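Local structure of diacylglycerol kinase (Bacillus anthracis, 3S40) at residues V11-N16 with L66-G71; G51-Y56 with F77-G82; A93-G98 with Q111-A116; K118-E123 with T294-P299. The protein probably phosphorylates diacylglycerol to phosphatidic acid, with ATP as the likely phosphate donor. All blocks are in the same frame, centred on the assembly; numbering follows the deposited sequence.

Contacts 1, 3 and 4 are largely buried, whereas contact 2 is only partly so. Contact 1 pairs two central strands of the parallel sheet through backbone hydrogen bonds and aliphatic side chains. Contact 3 joins strand 91-96 to helix 113-120, and contact 4 uses the far end of the same helix to meet the end of strand 284-296, returning from the C-terminal part of the chain; neither has a direct hydrogen bond across it. On the other face of the sheet, contact 2 ties two helices together through a glutamate and a threonine. Ile68 of contact 1 packs on Ile120 of contact 4, while Val69 touches Cys79 of contact 2.

Contact 1: residues V11-N16 with L66-G71; sequences VLLIVN and LIIVFG
Leu66 and Val11 lie side by side where the two parallel strands begin, Leu66 CD2 being 4.1 Å from Val11 CG1, while Leu66 O accepts from Leu12 N at 2.9 Å. Ile67 turns to the other face, where its CD1 runs near Leu12 CD2 and its CG2 meets Ile14 CD1 at 3.9 Å. Ile68 returns to the face of Leu66 and uses both branches. With CG1 anti to the carbonyl carbon (chi1 -52°), its CD1 reaches Val11 CG1 at 3.7 Å, and its CG2 presses against Leu13 CD1 at 3.5 Å, a tight fit. Its backbone grips the partner strand twice: Ile68 N donates to Leu12 O at 2.7 Å, and Ile68 O accepts from Ile14 N. Val69 instead directs its backbone bonds to strand 91-96. Phe70 N then binds Ile14 O and Phe70 O receives Asn16 N at 3.2 Å; Val15 CG1 comes to the ring edge, 4.1 Å from CD2. Gly71 starts the family's GGDGT sequence, and across from it Asn16 bonds Lys18 and Thr75. Nearly straight bonds thus satisfy the peptide groups facing each other, while beta-branched Val and Ile, suited to extended chain, with leucines and the Phe70 ring, make both faces apolar.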
loop_
_atom_site.group_PDB
_atom_site.type_symbol
_atom_site.label_atom_id
_atom_site.label_comp_id
_atom_site.label_asym_id
_atom_site.label_seq_id
_atom_site.Cartn_x
_atom_site.Cartn_y
_atom_site.Cartn_z
ATOM N N VAL A 11 -0.022 -3.722 22.844
ATOM C CA VAL A 11 -0.617 -3.890 21.522
ATOM C C VAL A 11 -1.979 -3.196 21.472
ATOM O O VAL A 11 -2.785 -3.286 22.415
ATOM C CB VAL A 11 -0.778 -5.398 21.169
ATOM C CG1 VAL A 11 -1.413 -5.581 19.790
ATOM C CG2 VAL A 11 0.571 -6.137 21.276
ATOM N N LEU A 12 -2.213 -2.492 20.372
ATOM C CA LEU A 12 -3.533 -1.990 20.006
ATOM C C LEU A 12 -4.081 -2.718 18.783
ATOM O O LEU A 12 -3.398 -2.820 17.761
ATOM C CB LEU A 12 -3.445 -0.507 19.668
ATOM C CG LEU A 12 -4.691 0.094 19.002
ATOM C CD1 LEU A 12 -5.920 0.030 19.925
ATOM C CD2 LEU A 12 -4.401 1.513 18.549
ATOM N N LEU A 13 -5.318 -3.204 18.882
ATOM C CA LEU A 13 -6.056 -3.732 17.739
ATOM C C LEU A 13 -7.195 -2.782 17.374
ATOM O O LEU A 13 -8.096 -2.523 18.187
ATOM C CB LEU A 13 -6.622 -5.140 18.049
ATOM C CG LEU A 13 -7.621 -5.727 17.035
ATOM C CD1 LEU A 13 -6.915 -6.020 15.703
ATOM C CD2 LEU A 13 -8.322 -7.006 17.520
ATOM N N ILE A 14 -7.148 -2.250 16.161
ATOM C CA ILE A 14 -8.229 -1.397 15.656
ATOM C C ILE A 14 -9.143 -2.247 14.808
ATOM O O ILE A 14 -8.692 -2.915 13.880
ATOM C CB ILE A 14 -7.702 -0.214 14.812
ATOM C CG1 ILE A 14 -6.815 0.681 15.682
ATOM C CG2 ILE A 14 -8.879 0.598 14.189
ATOM C CD1 ILE A 14 -5.923 1.657 14.904
ATOM N N VAL A 15 -10.429 -2.230 15.137
ATOM C CA VAL A 15 -11.416 -3.039 14.432
ATOM C C VAL A 15 -12.437 -2.180 13.708
ATOM O O VAL A 15 -13.122 -1.371 14.333
ATOM C CB VAL A 15 -12.198 -3.935 15.409
ATOM C CG1 VAL A 15 -13.393 -4.581 14.700
ATOM C CG2 VAL A 15 -11.268 -4.991 16.017
ATOM N N ASN A 16 -12.532 -2.364 12.395
ATOM C CA ASN A 16 -13.648 -1.827 11.617
ATOM C C ASN A 16 -14.786 -2.841 11.657
ATOM O O ASN A 16 -14.685 -3.917 11.058
ATOM C CB ASN A 16 -13.208 -1.563 10.171
ATOM C CG ASN A 16 -14.338 -1.039 9.298
ATOM O OD1 ASN A 16 -15.462 -0.868 9.755
ATOM N ND2 ASN A 16 -14.035 -0.771 8.035
ATOM N N LEU A 66 2.856 -2.104 19.011
ATOM C CA LEU A 66 2.300 -2.734 17.827
ATOM C C LEU A 66 0.884 -2.232 17.640
ATOM O O LEU A 66 0.087 -2.230 18.597
ATOM C CB LEU A 66 2.291 -4.258 18.013
ATOM C CG LEU A 66 1.655 -5.091 16.893
ATOM C CD1 LEU A 66 2.372 -4.853 15.528
ATOM C CD2 LEU A 66 1.647 -6.583 17.250
ATOM N N ILE A 67 0.577 -1.782 16.434
ATOM C CA ILE A 67 -0.796 -1.449 16.053
ATOM C C ILE A 67 -1.285 -2.435 14.993
ATOM O O ILE A 67 -0.666 -2.591 13.942
ATOM C CB ILE A 67 -0.937 -0.000 15.526
ATOM C CG1 ILE A 67 -0.639 1.008 16.652
ATOM C CG2 ILE A 67 -2.340 0.239 14.963
ATOM C CD1 ILE A 67 -0.980 2.448 16.322
ATOM N N ILE A 68 -2.376 -3.133 15.290
ATOM C CA ILE A 68 -2.957 -4.082 14.350
ATOM C C ILE A 68 -4.212 -3.469 13.780
ATOM O O ILE A 68 -5.019 -2.910 14.520
ATOM C CB ILE A 68 -3.325 -5.398 15.047
ATOM C CG1 ILE A 68 -2.111 -5.926 15.816
ATOM C CG2 ILE A 68 -3.883 -6.419 14.034
ATOM C CD1 ILE A 68 -2.411 -7.162 16.648
ATOM N N VAL A 69 -4.382 -3.534 12.467
ATOM C CA VAL A 69 -5.629 -3.029 11.875
ATOM C C VAL A 69 -6.423 -4.150 11.212
ATOM O O VAL A 69 -5.912 -4.837 10.338
ATOM C CB VAL A 69 -5.348 -1.871 10.892
ATOM C CG1 VAL A 69 -4.288 -2.273 9.887
ATOM C CG2 VAL A 69 -6.634 -1.415 10.215
ATOM N N PHE A 70 -7.659 -4.369 11.668
ATOM C CA PHE A 70 -8.574 -5.273 10.989
ATOM C C PHE A 70 -9.490 -4.472 10.091
ATOM O O PHE A 70 -10.363 -3.760 10.573
ATOM C CB PHE A 70 -9.417 -6.075 11.978
ATOM C CG PHE A 70 -10.469 -6.944 11.308
ATOM C CD1 PHE A 70 -10.149 -7.722 10.208
ATOM C CD2 PHE A 70 -11.767 -7.001 11.801
ATOM C CE1 PHE A 70 -11.110 -8.535 9.586
ATOM C CE2 PHE A 70 -12.734 -7.816 11.192
ATOM C CZ PHE A 70 -12.408 -8.576 10.084
ATOM N N GLY A 71 -9.293 -4.575 8.783
ATOM C CA GLY A 71 -10.133 -3.836 7.854
ATOM C C GLY A 71 -9.622 -3.824 6.428
ATOM O O GLY A 71 -8.549 -4.356 6.132
#

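Contact 2: residues G51-Y56 with F77-G82; sequences GDATKY and FECTNG
Glu78 lays its carboxylate over the first turn of helix 52-60, with its OE1 3.3 Å from the CB of Ala53. Beyond CG the chain is extended, which carries the acid across to the backbone N-H groups of the neighbouring helix. OE1 accepts from Thr54 N at 3.1 Å through the anti lone pair, the one away from the other oxygen. OE2 takes Gly51 N at 3.0 Å in an almost straight bond (174°), although this donor stands above the carboxylate plane. A negative group beside a helix N-terminus would be stabilised by the helix dipole, so glutamate suits the place. Gly51, with positive phi, occupies the N-cap position, where a CB would jam against the preceding carbonyl. Thr54 crosses Glu78 at about a right angle and gives its hydroxyl to the backbone: OG1 donates to Glu78 O at 3.0 Å from above the carbonyl plane. Gly82 N reaches the same oxygen from the opposite face, so one carbonyl serves both its own helix and the neighbour. The other branch of Thr54, CG2, rests on Gly82 CA at 3.7 Å; the absence of a side chain on Gly82 lets the backbones come this near. Deeper in, Ala53 CB faces Cys79 SG at 4.3 Å, small groups that let the helix axes approach to 7.7 Å at an angle of 36°. Both helices are connections between strands of the parallel sheet, packed together on one of its faces, as in the layered alpha/beta architecture of this kinase family.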
loop_
_atom_site.group_PDB
_atom_site.type_symbol
_atom_site.label_atom_id
_atom_site.label_comp_id
_atom_site.label_asym_id
_atom_site.label_seq_id
_atom_site.Cartn_x
_atom_site.Cartn_y
_atom_site.Cartn_z
ATOM N N GLY A 51 -12.159 8.284 9.675
ATOM C CA GLY A 51 -11.241 9.118 10.422
ATOM C C GLY A 51 -10.836 8.535 11.769
ATOM O O GLY A 51 -9.759 8.856 12.273
ATOM N N ASP A 52 -11.676 7.670 12.344
ATOM C CA ASP A 52 -11.376 7.080 13.661
ATOM C C ASP A 52 -10.060 6.296 13.703
ATOM O O ASP A 52 -9.289 6.409 14.647
ATOM C CB ASP A 52 -12.506 6.172 14.131
ATOM C CG ASP A 52 -13.716 6.948 14.635
ATOM O OD1 ASP A 52 -13.636 8.192 14.727
ATOM O OD2 ASP A 52 -14.741 6.306 14.949
ATOM N N ALA A 53 -9.825 5.477 12.693
ATOM C CA ALA A 53 -8.606 4.685 12.672
ATOM C C ALA A 53 -7.397 5.627 12.697
ATOM O O ALA A 53 -6.463 5.433 13.461
ATOM C CB ALA A 53 -8.588 3.752 11.446
ATOM N N THR A 54 -7.446 6.669 11.882
ATOM C CA THR A 54 -6.389 7.682 11.874
ATOM C C THR A 54 -6.212 8.300 13.264
ATOM O O THR A 54 -5.088 8.427 13.743
ATOM C CB THR A 54 -6.677 8.801 10.839
ATOM O OG1 THR A 54 -6.827 8.224 9.532
ATOM C CG2 THR A 54 -5.565 9.838 10.828
ATOM N N LYS A 55 -7.313 8.692 13.903
ATOM C CA LYS A 55 -7.214 9.304 15.225
ATOM C C LYS A 55 -6.697 8.325 16.273
ATOM O O LYS A 55 -5.971 8.727 17.165
ATOM C CB LYS A 55 -8.551 9.888 15.687
ATOM C CG LYS A 55 -8.999 11.071 14.876
ATOM C CD LYS A 55 -10.442 11.416 15.153
ATOM C CE LYS A 55 -10.976 12.391 14.101
ATOM N NZ LYS A 55 -12.378 12.817 14.399
ATOM N N TYR A 56 -7.076 7.049 16.178
ATOM C CA TYR A 56 -6.619 6.085 17.179
ATOM C C TYR A 56 -5.123 5.875 17.007
ATOM O O TYR A 56 -4.380 5.817 17.995
ATOM C CB TYR A 56 -7.322 4.734 17.056
ATOM C CG TYR A 56 -8.816 4.725 17.274
ATOM C CD1 TYR A 56 -9.459 5.743 17.961
ATOM C CD2 TYR A 56 -9.590 3.670 16.782
ATOM C CE1 TYR A 56 -10.852 5.709 18.162
ATOM C CE2 TYR A 56 -10.960 3.626 16.970
ATOM C CZ TYR A 56 -11.587 4.642 17.661
ATOM O OH TYR A 56 -12.951 4.582 17.826
ATOM N N PHE A 77 -5.213 2.426 4.851
ATOM C CA PHE A 77 -4.758 3.726 4.402
ATOM C C PHE A 77 -4.943 4.809 5.471
ATOM O O PHE A 77 -4.139 5.738 5.569
ATOM C CB PHE A 77 -5.499 4.110 3.119
ATOM C CG PHE A 77 -5.054 5.415 2.517
ATOM C CD1 PHE A 77 -3.734 5.605 2.121
ATOM C CD2 PHE A 77 -5.964 6.445 2.308
ATOM C CE1 PHE A 77 -3.325 6.807 1.543
ATOM C CE2 PHE A 77 -5.564 7.649 1.731
ATOM C CZ PHE A 77 -4.240 7.830 1.349
ATOM N N GLU A 78 -6.011 4.709 6.262
ATOM C CA GLU A 78 -6.176 5.643 7.368
ATOM C C GLU A 78 -5.015 5.508 8.325
ATOM O O GLU A 78 -4.524 6.501 8.854
ATOM C CB GLU A 78 -7.486 5.401 8.124
ATOM C CG GLU A 78 -8.695 6.043 7.480
ATOM C CD GLU A 78 -9.855 6.165 8.464
ATOM O OE1 GLU A 78 -9.595 6.313 9.681
ATOM O OE2 GLU A 78 -11.018 6.107 8.018
ATOM N N CYS A 79 -4.594 4.269 8.562
ATOM C CA CYS A 79 -3.474 4.017 9.453
ATOM C C CYS A 79 -2.162 4.566 8.889
ATOM O O CYS A 79 -1.404 5.217 9.606
ATOM C CB CYS A 79 -3.352 2.515 9.761
ATOM S SG CYS A 79 -4.758 1.886 10.743
ATOM N N THR A 80 -1.906 4.301 7.609
ATOM C CA THR A 80 -0.682 4.782 6.940
ATOM C C THR A 80 -0.554 6.271 7.108
ATOM O O THR A 80 0.465 6.780 7.539
ATOM C CB THR A 80 -0.757 4.591 5.424
ATOM O OG1 THR A 80 -1.016 3.224 5.121
ATOM C CG2 THR A 80 0.555 5.043 4.757
ATOM N N ASN A 81 -1.619 6.962 6.728
ATOM C CA ASN A 81 -1.687 8.405 6.874
ATOM C C ASN A 81 -1.643 8.884 8.300
ATOM O O ASN A 81 -1.124 9.954 8.578
ATOM C CB ASN A 81 -2.928 8.936 6.181
ATOM C CG ASN A 81 -2.669 9.226 4.739
ATOM O OD1 ASN A 81 -2.532 10.386 4.350
ATOM N ND2 ASN A 81 -2.538 8.171 3.935
ATOM N N GLY A 82 -2.201 8.094 9.208
ATOM C CA GLY A 82 -2.135 8.421 10.615
ATOM C C GLY A 82 -0.714 8.355 11.132
ATOM O O GLY A 82 -0.249 9.258 11.811
HETATM O O HOH W 1 -12.282 4.623 10.573
#

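Contact 3: residues A93-G98 with Q111-A116; sequences AIIPGG and QNIAEA
This is a strand-to-helix contact, largely apolar, in which Ile95 and Pro96 at the end of strand 91-96 pack against the start of helix 113-120. Ile95 meets Ile113 at about a right angle, its CG2 touching Ile113 CB at 3.7 Å and lying 4.0 Å from Ala116 CB. Ile113 has CG1 in the crowded position between backbone N and carbonyl carbon (chi1 64°), which leaves CG2 anti to its own carbonyl carbon and close to Pro96 O, at 3.2 Å. The proline ring packs beside it: Pro96 CD sits 3.7 Å from Ala116 CB, a methyl small enough to let the helix settle close to the strand. Gln111, bent at chi2 (-61°), folds its amide back over the proline, with OE1 3.6 Å from Pro96 CB. That amide is fixed by Asn101, which donates to OE1, and by Ser104 and the carbonyl of Val109, which take NE2. Asn112, at the N-cap, holds the first turn by accepting from Glu115 N at 2.9 Å. Ile95 and Ile113 also reach Phe70 and helix 24-38, so they belong to the core on that side of the sheet. Just past Pro96 come Gly97 and Gly98, part of a glycine-rich PGGT sequence. No hydrogen bond joins the two segments; attachment rests on shape and burial of carbon, with the polar end of Gln111 satisfied by its outside partners.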
loop_
_atom_site.group_PDB
_atom_site.type_symbol
_atom_site.label_atom_id
_atom_site.label_comp_id
_atom_site.label_asym_id
_atom_site.label_seq_id
_atom_site.Cartn_x
_atom_site.Cartn_y
_atom_site.Cartn_z
ATOM N N ALA A 93 0.566 -3.966 11.683
ATOM C CA ALA A 93 0.150 -5.264 11.153
ATOM C C ALA A 93 -1.253 -5.133 10.582
ATOM O O ALA A 93 -2.021 -4.270 11.004
ATOM C CB ALA A 93 0.206 -6.338 12.218
ATOM N N ILE A 94 -1.573 -5.972 9.603
ATOM C CA ILE A 94 -2.862 -5.897 8.916
ATOM C C ILE A 94 -3.546 -7.238 8.991
ATOM O O ILE A 94 -2.932 -8.257 8.726
ATOM C CB ILE A 94 -2.674 -5.562 7.404
ATOM C CG1 ILE A 94 -1.955 -4.218 7.235
ATOM C CG2 ILE A 94 -4.020 -5.570 6.669
ATOM C CD1 ILE A 94 -1.553 -3.945 5.794
ATOM N N ILE A 95 -4.814 -7.240 9.373
ATOM C CA ILE A 95 -5.642 -8.403 9.164
ATOM C C ILE A 95 -6.609 -7.976 8.103
ATOM O O ILE A 95 -7.349 -7.023 8.287
ATOM C CB ILE A 95 -6.389 -8.833 10.415
ATOM C CG1 ILE A 95 -5.392 -9.139 11.529
ATOM C CG2 ILE A 95 -7.238 -10.073 10.102
ATOM C CD1 ILE A 95 -6.043 -9.282 12.897
ATOM N N PRO A 96 -6.584 -8.673 6.965
ATOM C CA PRO A 96 -7.306 -8.267 5.754
ATOM C C PRO A 96 -8.818 -8.357 5.957
ATOM O O PRO A 96 -9.317 -9.427 6.219
ATOM C CB PRO A 96 -6.822 -9.271 4.700
ATOM C CG PRO A 96 -6.424 -10.476 5.489
ATOM C CD PRO A 96 -5.904 -9.964 6.818
ATOM N N GLY A 97 -9.528 -7.241 5.843
ATOM C CA GLY A 97 -10.957 -7.239 6.083
ATOM C C GLY A 97 -11.741 -6.605 4.955
ATOM O O GLY A 97 -12.918 -6.283 5.117
ATOM N N GLY A 98 -11.088 -6.428 3.809
ATOM C CA GLY A 98 -11.731 -5.856 2.639
ATOM C C GLY A 98 -11.789 -6.903 1.545
ATOM O O GLY A 98 -11.683 -8.097 1.825
ATOM N N GLN A 111 -4.990 -14.632 3.592
ATOM C CA GLN A 111 -6.258 -13.925 3.435
ATOM C C GLN A 111 -7.370 -14.521 4.323
ATOM O O GLN A 111 -8.429 -13.924 4.501
ATOM C CB GLN A 111 -6.667 -13.859 1.954
ATOM C CG GLN A 111 -5.734 -12.992 1.093
ATOM C CD GLN A 111 -5.704 -11.527 1.546
ATOM O OE1 GLN A 111 -6.697 -10.812 1.409
ATOM N NE2 GLN A 111 -4.559 -11.081 2.093
ATOM N N ASN A 112 -7.109 -15.691 4.885
ATOM C CA ASN A 112 -7.957 -16.248 5.936
ATOM C C ASN A 112 -7.641 -15.492 7.225
ATOM O O ASN A 112 -6.502 -15.539 7.719
ATOM C CB ASN A 112 -7.655 -17.748 6.092
ATOM C CG ASN A 112 -8.322 -18.366 7.312
ATOM O OD1 ASN A 112 -8.039 -18.001 8.451
ATOM N ND2 ASN A 112 -9.189 -19.337 7.074
ATOM N N ILE A 113 -8.625 -14.777 7.768
ATOM C CA ILE A 113 -8.322 -13.851 8.858
ATOM C C ILE A 113 -7.829 -14.559 10.109
ATOM O O ILE A 113 -7.001 -14.014 10.833
ATOM C CB ILE A 113 -9.482 -12.905 9.178
ATOM C CG1 ILE A 113 -10.695 -13.683 9.689
ATOM C CG2 ILE A 113 -9.837 -12.079 7.943
ATOM C CD1 ILE A 113 -11.856 -12.781 10.051
ATOM N N ALA A 114 -8.299 -15.785 10.349
ATOM C CA ALA A 114 -7.801 -16.553 11.488
ATOM C C ALA A 114 -6.298 -16.776 11.349
ATOM O O ALA A 114 -5.545 -16.622 12.311
ATOM C CB ALA A 114 -8.540 -17.906 11.614
ATOM N N GLU A 115 -5.872 -17.169 10.147
ATOM C CA GLU A 115 -4.449 -17.397 9.851
ATOM C C GLU A 115 -3.618 -16.115 9.920
ATOM O O GLU A 115 -2.475 -16.128 10.383
ATOM C CB GLU A 115 -4.277 -18.047 8.475
ATOM C CG GLU A 115 -4.857 -19.453 8.390
ATOM C CD GLU A 115 -4.317 -20.358 9.485
ATOM O OE1 GLU A 115 -3.095 -20.313 9.743
ATOM O OE2 GLU A 115 -5.115 -21.103 10.098
ATOM N N ALA A 116 -4.198 -15.020 9.438
ATOM C CA ALA A 116 -3.575 -13.708 9.525
ATOM C C ALA A 116 -3.309 -13.289 10.981
ATOM O O ALA A 116 -2.275 -12.693 11.268
ATOM C CB ALA A 116 -4.450 -12.664 8.816
#

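Contact 4: residues K118-E123 with T294-P299; sequences KLITKE and TMIYNP
The C-terminal part of strand 284-296 and the residues after it pack on the C-terminal part of helix 113-120 through Ile296, Asn298 and Leu119. Leu119 points into the joint with CG anti to the backbone N (chi1 178°), which places its two methyls along the strand's exit: CD1 is 3.6 Å from Tyr297 O, and CD2 is 3.9 Å from Asn298 CB. Asn298 crosses the leucine at about a right angle, with its CB, CG and OD1 all lying along the leucine methyls. Its ND2 bonds Gly108 O, and its OD1 accepts from Ala300 N. Here the catalytic-domain helix is joined to a strand from the C-terminal beta-sandwich-like region, which hydrogen-bonds to strand 91-96 through Leu92. Ile296 uses both branches. Its CG2 lies 3.9 Å from Ile120 CA, and its CD1 reaches Glu123 CA at 3.8 Å; a type I turn runs from Ile120 to Glu123, and Glu123 itself has positive phi. The acid of Glu123 leads off to Thr6 and Lys7. A water lies 3.0 Å from both Leu119 O and Tyr297 O, placed to donate to these carbonyls between the two backbones.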
loop_
_atom_site.group_PDB
_atom_site.type_symbol
_atom_site.label_atom_id
_atom_site.label_comp_id
_atom_site.label_asym_id
_atom_site.label_seq_id
_atom_site.Cartn_x
_atom_site.Cartn_y
_atom_site.Cartn_z
ATOM N N LYS A 118 -2.927 -15.316 13.596
ATOM C CA LYS A 118 -1.879 -16.199 14.092
ATOM C C LYS A 118 -0.480 -15.813 13.597
ATOM O O LYS A 118 0.480 -15.845 14.363
ATOM C CB LYS A 118 -2.197 -17.650 13.727
ATOM C CG LYS A 118 -3.511 -18.101 14.354
ATOM C CD LYS A 118 -3.911 -19.487 13.907
ATOM C CE LYS A 118 -5.305 -19.818 14.396
ATOM N NZ LYS A 118 -5.729 -21.157 13.904
ATOM N N LEU A 119 -0.390 -15.442 12.323
ATOM C CA LEU A 119 0.830 -14.858 11.762
ATOM C C LEU A 119 1.382 -13.709 12.629
ATOM O O LEU A 119 2.571 -13.663 12.934
ATOM C CB LEU A 119 0.583 -14.364 10.328
ATOM C CG LEU A 119 1.820 -13.694 9.694
ATOM C CD1 LEU A 119 2.886 -14.722 9.377
ATOM C CD2 LEU A 119 1.430 -12.913 8.458
ATOM N N ILE A 120 0.520 -12.789 13.043
ATOM C CA ILE A 120 0.988 -11.647 13.838
ATOM C C ILE A 120 1.667 -12.163 15.094
ATOM O O ILE A 120 2.636 -11.600 15.584
ATOM C CB ILE A 120 -0.187 -10.741 14.226
ATOM C CG1 ILE A 120 -0.773 -10.106 12.968
ATOM C CG2 ILE A 120 0.250 -9.713 15.269
ATOM C CD1 ILE A 120 -2.049 -9.319 13.190
ATOM N N THR A 121 1.136 -13.271 15.580
ATOM C CA THR A 121 1.599 -13.955 16.771
ATOM C C THR A 121 3.044 -14.445 16.623
ATOM O O THR A 121 3.733 -14.680 17.607
ATOM C CB THR A 121 0.643 -15.149 17.013
ATOM O OG1 THR A 121 -0.276 -14.825 18.058
ATOM C CG2 THR A 121 1.370 -16.429 17.289
ATOM N N LYS A 122 3.502 -14.594 15.390
ATOM C CA LYS A 122 4.860 -15.077 15.162
ATOM C C LYS A 122 5.842 -13.925 15.180
ATOM O O LYS A 122 7.064 -14.129 15.206
ATOM C CB LYS A 122 4.947 -15.837 13.847
ATOM C CG LYS A 122 4.074 -17.086 13.783
ATOM C CD LYS A 122 4.317 -18.011 14.978
ATOM C CE LYS A 122 3.485 -19.288 14.865
ATOM N NZ LYS A 122 3.449 -20.030 16.159
ATOM N N GLU A 123 5.309 -12.709 15.154
ATOM C CA GLU A 123 6.153 -11.518 15.278
ATOM C C GLU A 123 7.309 -11.387 14.256
ATOM O O GLU A 123 8.397 -10.948 14.608
ATOM C CB GLU A 123 6.731 -11.458 16.687
ATOM C CG GLU A 123 5.669 -11.524 17.779
ATOM C CD GLU A 123 6.201 -11.165 19.169
ATOM O OE1 GLU A 123 7.401 -10.826 19.313
ATOM O OE2 GLU A 123 5.402 -11.228 20.121
ATOM N N THR A 294 7.956 -0.272 10.080
ATOM C CA THR A 294 8.182 -1.687 10.295
ATOM C C THR A 294 6.812 -2.375 10.289
ATOM O O THR A 294 5.850 -1.882 10.895
ATOM C CB THR A 294 8.898 -1.957 11.640
ATOM O OG1 THR A 294 8.069 -1.509 12.722
ATOM C CG2 THR A 294 10.233 -1.210 11.690
HETATM N N MSE A 295 6.736 -3.532 9.638
HETATM C CA MSE A 295 5.481 -4.236 9.508
HETATM C C MSE A 295 5.627 -5.731 9.747
HETATM O O MSE A 295 6.652 -6.341 9.434
HETATM C CB MSE A 295 4.876 -3.961 8.130
HETATM C CG MSE A 295 4.785 -2.484 7.830
HETATM SE SE MSE A 295 3.467 -1.956 6.492
HETATM C CE MSE A 295 1.831 -2.617 7.340
ATOM N N ILE A 296 4.586 -6.315 10.317
ATOM C CA ILE A 296 4.487 -7.758 10.438
ATOM C C ILE A 296 4.325 -8.338 9.042
ATOM O O ILE A 296 3.567 -7.810 8.234
ATOM C CB ILE A 296 3.261 -8.165 11.274
ATOM C CG1 ILE A 296 3.462 -7.777 12.741
ATOM C CG2 ILE A 296 3.002 -9.676 11.139
ATOM C CD1 ILE A 296 4.528 -8.591 13.471
ATOM N N TYR A 297 5.008 -9.433 8.753
ATOM C CA TYR A 297 4.841 -10.045 7.446
ATOM C C TYR A 297 5.013 -11.558 7.530
ATOM O O TYR A 297 5.253 -12.105 8.617
ATOM C CB TYR A 297 5.848 -9.436 6.449
ATOM C CG TYR A 297 7.262 -9.963 6.632
ATOM C CD1 TYR A 297 7.838 -10.781 5.675
ATOM C CD2 TYR A 297 8.007 -9.653 7.775
ATOM C CE1 TYR A 297 9.124 -11.268 5.828
ATOM C CE2 TYR A 297 9.292 -10.131 7.948
ATOM C CZ TYR A 297 9.844 -10.948 6.955
ATOM O OH TYR A 297 11.111 -11.457 7.082
ATOM N N ASN A 298 4.918 -12.220 6.371
ATOM C CA ASN A 298 4.964 -13.680 6.296
ATOM C C ASN A 298 6.214 -14.144 5.564
ATOM O O ASN A 298 6.253 -14.107 4.339
ATOM C CB ASN A 298 3.740 -14.206 5.555
ATOM C CG ASN A 298 3.614 -15.711 5.646
ATOM O OD1 ASN A 298 4.473 -16.381 6.235
ATOM N ND2 ASN A 298 2.537 -16.258 5.072
ATOM N N PRO A 299 7.240 -14.584 6.306
ATOM C CA PRO A 299 8.479 -14.992 5.632
ATOM C C PRO A 299 8.309 -16.316 4.864
ATOM O O PRO A 299 9.097 -16.611 3.976
ATOM C CB PRO A 299 9.481 -15.152 6.789
ATOM C CG PRO A 299 8.756 -14.724 8.044
ATOM C CD PRO A 299 7.296 -14.839 7.754
HETATM O O HOH W 2 4.974 -12.562 11.608
#